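Side-chain contacts in putative Acetyltransferase (PDB 3EFA), which is a putative N-acetyltransferase of the GNAT family, which probably transfers an acetyl group from acetyl-CoA to a substrate not yet identified: residues Ala24-Val27 against Glu28-Ile32; Thr79-Ala82 against Tyr83-His86. One frame throughout, in Å; residues are numbered along the deposited sequence.

Both contacts are local, between neighbours in sequence, and both lie at the surface. In contact 1 the end of helix 12-29 turns back on itself; in contact 2 the loop between strand 71-79 and helix 88-102 does so. Contact 1 is mostly helix-end backbone bonding, with an F26-I32 apolar pair and R30 laid along V25 and F26; its charged ends pair outside the segments. V25 is its one buried residue. Contact 2 turns on R84, which grips a backbone carbonyl; a formic acid molecule is bound at its edge. The two contacts meet directly. E29 OE1 forms a salt bridge with R84 NH2, at 2.9 Å, and V25 CG2 packs against the same nitrogen.

Contact 1. Residues Ala24-Val27 against Glu28-Ile32; sequences AVFV and EERGI
A24 O accepts a hydrogen bond from E29 N at 3.0 Å. The step spans five residues, as in a pi-type turn. R30 N reaches V25 O over the same spacing, but this bond is weak. The helix then closes with I32 N bonded to F26 O at 3.0 Å (N-H...O 156°), while G31 N makes a weak bond to V27 O. This is the C-terminal end of helix 12-29. G31 is the first residue to leave helical geometry, with positive phi, and its turn brings the chain back across the helix end. The outer bond, from I32 to F26, spans six residues, as in a Schellman motif. I32 O comes back to V27 CA at 3.4 Å, a CA-H...O contact.

The side chain of R30 runs beside V25 and F26. Its CG lies 3.5 Å from V25 O. A bend at chi3 (58°) then turns the guanidinium to the F26 ring, where NH1 is 3.8 Å from F26 CE1. The two planes are inclined by 53°, with F26 off-centre over one guanidinium face. R30 NH2 also forms a salt bridge with E113. I32 CD1 packs obliquely on the same ring, 3.9 Å from F26 CD1. The F26 side chain also touches C78 of strand 71-79 and E37 of helix 34-37, and a glycerol lies close by.

Contact 2. Residues Thr79-Ala82 against Tyr83-His86; sequences TRKA and YRGH. With FMT (formic acid), chain C.
T79 O is gripped by two N-H groups of R84, five residues on. R84 NE gives the stronger bond, at 2.9 Å and 149°, and R84 NH2 adds a weak one. This is the loop that links strand 71-79 to helix 88-102 in the GNAT fold. R84 opens a sequence that fits the family's Q/R-x-x-G-x-G/A signature, the loop that in relatives binds the pyrophosphate of acetyl-CoA through backbone amides.

A short 3-10 turn, K81-Y83, joins the two segments. Y83 N donates to R80 O at 3.0 Å, from above the carbonyl plane. R84 N makes a longer, weak bond to K81 O. With its chain extended from CG to NE, R84 runs back along the turn to T79. K81 CA sits over the centre of one guanidinium face, and K81 CG is 3.4 Å from R84 NH1. R84 NH2 has a second partner in the carboxylate of E29, on helix 12-29. A leucine in place of R84 would probably leave T79 O without these two donors and E29 without its salt-bridge mate.

R80 and Y83 run side by side, R80 CD lying 3.9 Å from Y83 CE2. The guanidinium of R80 stands almost at right angles to the ring, and its NH2 is satisfied by P58 O. The Y83 side chain also packs on L57 and I59 of strand 57-66.

T79 OG1 is hydrogen-bonded to T60 OG1. A formic acid molecule, probably from the crystallisation liquor, is hydrogen-bonded by G89 N and by G85 N; its place is consistent with an anion site. G85 N points at formic acid O2, 3.0 Å away, in a nearly straight bond of 165°.

Contact 1. Residues Ala24-Val27 against Glu28-Ile32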
loop_
_atom_site.group_PDB
_atom_site.type_symbol
_atom_site.label_atom_id
_atom_site.label_comp_id
_atom_site.label_asym_id
_atom_site.label_seq_id
_atom_site.Cartn_x
_atom_site.Cartn_y
_atom_site.Cartn_z
ATOM N N ALA A 24 -27.395 3.804 -7.049
ATOM C CA ALA A 24 -28.377 2.969 -6.370
ATOM C C ALA A 24 -27.790 2.283 -5.138
ATOM O O ALA A 24 -28.436 2.256 -4.086
ATOM C CB ALA A 24 -28.989 1.939 -7.330
ATOM N N VAL A 25 -26.567 1.755 -5.270
ATOM C CA VAL A 25 -25.918 0.961 -4.216
ATOM C C VAL A 25 -25.214 1.786 -3.122
ATOM O O VAL A 25 -25.509 1.640 -1.934
ATOM C CB VAL A 25 -24.902 -0.062 -4.814
ATOM C CG1 VAL A 25 -24.123 -0.768 -3.713
ATOM C CG2 VAL A 25 -25.612 -1.095 -5.697
ATOM N N PHE A 26 -24.271 2.635 -3.521
ATOM C CA PHE A 26 -23.473 3.400 -2.554
ATOM C C PHE A 26 -24.241 4.577 -1.943
ATOM O O PHE A 26 -24.248 4.740 -0.726
ATOM C CB PHE A 26 -22.163 3.914 -3.181
ATOM C CG PHE A 26 -21.179 2.829 -3.546
ATOM C CD1 PHE A 26 -20.579 2.039 -2.555
ATOM C CD2 PHE A 26 -20.829 2.612 -4.874
ATOM C CE1 PHE A 26 -19.658 1.035 -2.886
ATOM C CE2 PHE A 26 -19.911 1.612 -5.221
ATOM C CZ PHE A 26 -19.319 0.821 -4.222
ATOM N N VAL A 27 -24.875 5.397 -2.787
ATOM C CA VAL A 27 -25.556 6.601 -2.316
ATOM C C VAL A 27 -26.909 6.295 -1.648
ATOM O O VAL A 27 -27.146 6.685 -0.511
ATOM C CB VAL A 27 -25.729 7.667 -3.457
ATOM C CG1 VAL A 27 -26.456 8.923 -2.949
ATOM C CG2 VAL A 27 -24.383 8.057 -4.034
ATOM N N GLU A 28 -27.795 5.596 -2.348
ATOM C CA GLU A 28 -29.151 5.403 -1.833
ATOM C C GLU A 28 -29.294 4.254 -0.830
ATOM O O GLU A 28 -29.882 4.421 0.238
ATOM C CB GLU A 28 -30.153 5.278 -2.987
ATOM C CG GLU A 28 -30.359 6.620 -3.711
ATOM C CD GLU A 28 -31.271 6.531 -4.926
ATOM O OE1 GLU A 28 -31.046 7.301 -5.878
ATOM O OE2 GLU A 28 -32.211 5.711 -4.928
ATOM N N GLU A 29 -28.750 3.096 -1.175
ATOM C CA GLU A 29 -28.893 1.915 -0.342
ATOM C C GLU A 29 -28.027 1.990 0.922
ATOM O O GLU A 29 -28.455 1.566 1.995
ATOM C CB GLU A 29 -28.560 0.649 -1.142
ATOM C CG GLU A 29 -28.452 -0.616 -0.296
ATOM C CD GLU A 29 -28.046 -1.833 -1.112
ATOM O OE1 GLU A 29 -28.059 -1.750 -2.359
ATOM O OE2 GLU A 29 -27.713 -2.875 -0.510
ATOM N N ARG A 30 -26.823 2.541 0.794
ATOM C CA ARG A 30 -25.865 2.521 1.899
ATOM C C ARG A 30 -25.563 3.885 2.520
ATOM O O ARG A 30 -24.783 3.975 3.458
ATOM C CB ARG A 30 -24.576 1.817 1.471
ATOM C CG ARG A 30 -24.782 0.329 1.237
ATOM C CD ARG A 30 -23.660 -0.274 0.431
ATOM N NE ARG A 30 -22.372 -0.079 1.077
ATOM C CZ ARG A 30 -21.238 -0.619 0.645
ATOM N NH1 ARG A 30 -21.238 -1.390 -0.438
ATOM N NH2 ARG A 30 -20.106 -0.387 1.298
ATOM N N GLY A 31 -26.178 4.939 1.992
ATOM C CA GLY A 31 -26.125 6.247 2.618
ATOM C C GLY A 31 -24.819 7.020 2.539
ATOM O O GLY A 31 -24.592 7.939 3.324
ATOM N N ILE A 32 -23.952 6.670 1.598
ATOM C CA ILE A 32 -22.757 7.473 1.388
ATOM C C ILE A 32 -23.098 8.779 0.652
ATOM O O ILE A 32 -23.957 8.815 -0.252
ATOM C CB ILE A 32 -21.671 6.689 0.636
ATOM C CG1 ILE A 32 -21.245 5.472 1.464
ATOM C CG2 ILE A 32 -20.467 7.589 0.326
ATOM C CD1 ILE A 32 -20.624 4.349 0.641
#

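Contact 2. Residues Thr79-Ala82 against Tyr83-His86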
loop_
_atom_site.group_PDB
_atom_site.type_symbol
_atom_site.label_atom_id
_atom_site.label_comp_id
_atom_site.label_asym_id
_atom_site.label_seq_id
_atom_site.Cartn_x
_atom_site.Cartn_y
_atom_site.Cartn_z
ATOM N N THR A 79 -22.607 -4.422 -7.389
ATOM C CA THR A 79 -23.519 -5.306 -8.113
ATOM C C THR A 79 -24.970 -4.979 -7.769
ATOM O O THR A 79 -25.295 -4.759 -6.600
ATOM C CB THR A 79 -23.245 -6.790 -7.754
ATOM O OG1 THR A 79 -21.939 -7.165 -8.209
ATOM C CG2 THR A 79 -24.296 -7.727 -8.379
ATOM N N ARG A 80 -25.836 -4.950 -8.781
ATOM C CA ARG A 80 -27.269 -4.730 -8.569
ATOM C C ARG A 80 -27.802 -5.723 -7.528
ATOM O O ARG A 80 -27.469 -6.922 -7.563
ATOM C CB ARG A 80 -28.048 -4.853 -9.892
ATOM C CG ARG A 80 -29.488 -4.337 -9.823
ATOM C CD ARG A 80 -30.284 -4.577 -11.108
ATOM N NE ARG A 80 -29.798 -3.807 -12.248
ATOM C CZ ARG A 80 -30.481 -2.846 -12.880
ATOM N NH1 ARG A 80 -31.706 -2.499 -12.499
ATOM N NH2 ARG A 80 -29.933 -2.226 -13.917
ATOM N N LYS A 81 -28.634 -5.222 -6.616
ATOM C CA LYS A 81 -29.045 -5.981 -5.440
ATOM C C LYS A 81 -29.663 -7.351 -5.732
ATOM O O LYS A 81 -29.311 -8.351 -5.096
ATOM C CB LYS A 81 -29.987 -5.166 -4.557
ATOM C CG LYS A 81 -30.001 -5.658 -3.114
ATOM C CD LYS A 81 -31.236 -5.199 -2.363
ATOM C CE LYS A 81 -31.266 -5.792 -0.962
ATOM N NZ LYS A 81 -32.574 -5.565 -0.287
ATOM N N ALA A 82 -30.582 -7.410 -6.683
ATOM C CA ALA A 82 -31.251 -8.674 -6.954
ATOM C C ALA A 82 -30.312 -9.752 -7.526
ATOM O O ALA A 82 -30.667 -10.928 -7.559
ATOM C CB ALA A 82 -32.459 -8.450 -7.874
ATOM N N TYR A 83 -29.116 -9.360 -7.963
ATOM C CA TYR A 83 -28.221 -10.288 -8.659
ATOM C C TYR A 83 -26.952 -10.633 -7.878
ATOM O O TYR A 83 -26.036 -11.269 -8.409
ATOM C CB TYR A 83 -27.853 -9.734 -10.041
ATOM C CG TYR A 83 -29.042 -9.605 -10.955
ATOM C CD1 TYR A 83 -29.381 -10.630 -11.834
ATOM C CD2 TYR A 83 -29.846 -8.468 -10.930
ATOM C CE1 TYR A 83 -30.488 -10.521 -12.673
ATOM C CE2 TYR A 83 -30.952 -8.353 -11.761
ATOM C CZ TYR A 83 -31.265 -9.383 -12.629
ATOM O OH TYR A 83 -32.358 -9.273 -13.458
ATOM N N ARG A 84 -26.895 -10.204 -6.622
ATOM C CA ARG A 84 -25.737 -10.486 -5.783
ATOM C C ARG A 84 -25.670 -11.973 -5.417
ATOM O O ARG A 84 -26.703 -12.643 -5.291
ATOM C CB ARG A 84 -25.749 -9.615 -4.514
ATOM C CG ARG A 84 -25.949 -8.121 -4.778
ATOM C CD ARG A 84 -25.449 -7.243 -3.632
ATOM N NE ARG A 84 -25.576 -5.831 -3.973
ATOM C CZ ARG A 84 -26.231 -4.926 -3.251
ATOM N NH1 ARG A 84 -26.802 -5.269 -2.104
ATOM N NH2 ARG A 84 -26.307 -3.665 -3.679
ATOM N N GLY A 85 -24.447 -12.482 -5.266
ATOM C CA GLY A 85 -24.230 -13.837 -4.794
ATOM C C GLY A 85 -24.353 -14.934 -5.834
ATOM O O GLY A 85 -24.603 -16.095 -5.494
ATOM N N HIS A 86 -24.177 -14.583 -7.103
ATOM C CA HIS A 86 -24.235 -15.580 -8.172
ATOM C C HIS A 86 -22.947 -15.606 -8.999
ATOM O O HIS A 86 -22.934 -16.147 -10.101
ATOM C CB HIS A 86 -25.436 -15.331 -9.090
ATOM C CG HIS A 86 -26.764 -15.413 -8.399
ATOM N ND1 HIS A 86 -27.330 -16.606 -8.005
ATOM C CD2 HIS A 86 -27.651 -14.447 -8.054
ATOM C CE1 HIS A 86 -28.500 -16.374 -7.435
ATOM N NE2 HIS A 86 -28.717 -15.071 -7.453
HETATM C C FMT C . -21.447 -10.044 -6.467
HETATM O O1 FMT C . -21.546 -10.345 -7.660
HETATM O O2 FMT C . -22.237 -10.407 -5.593
#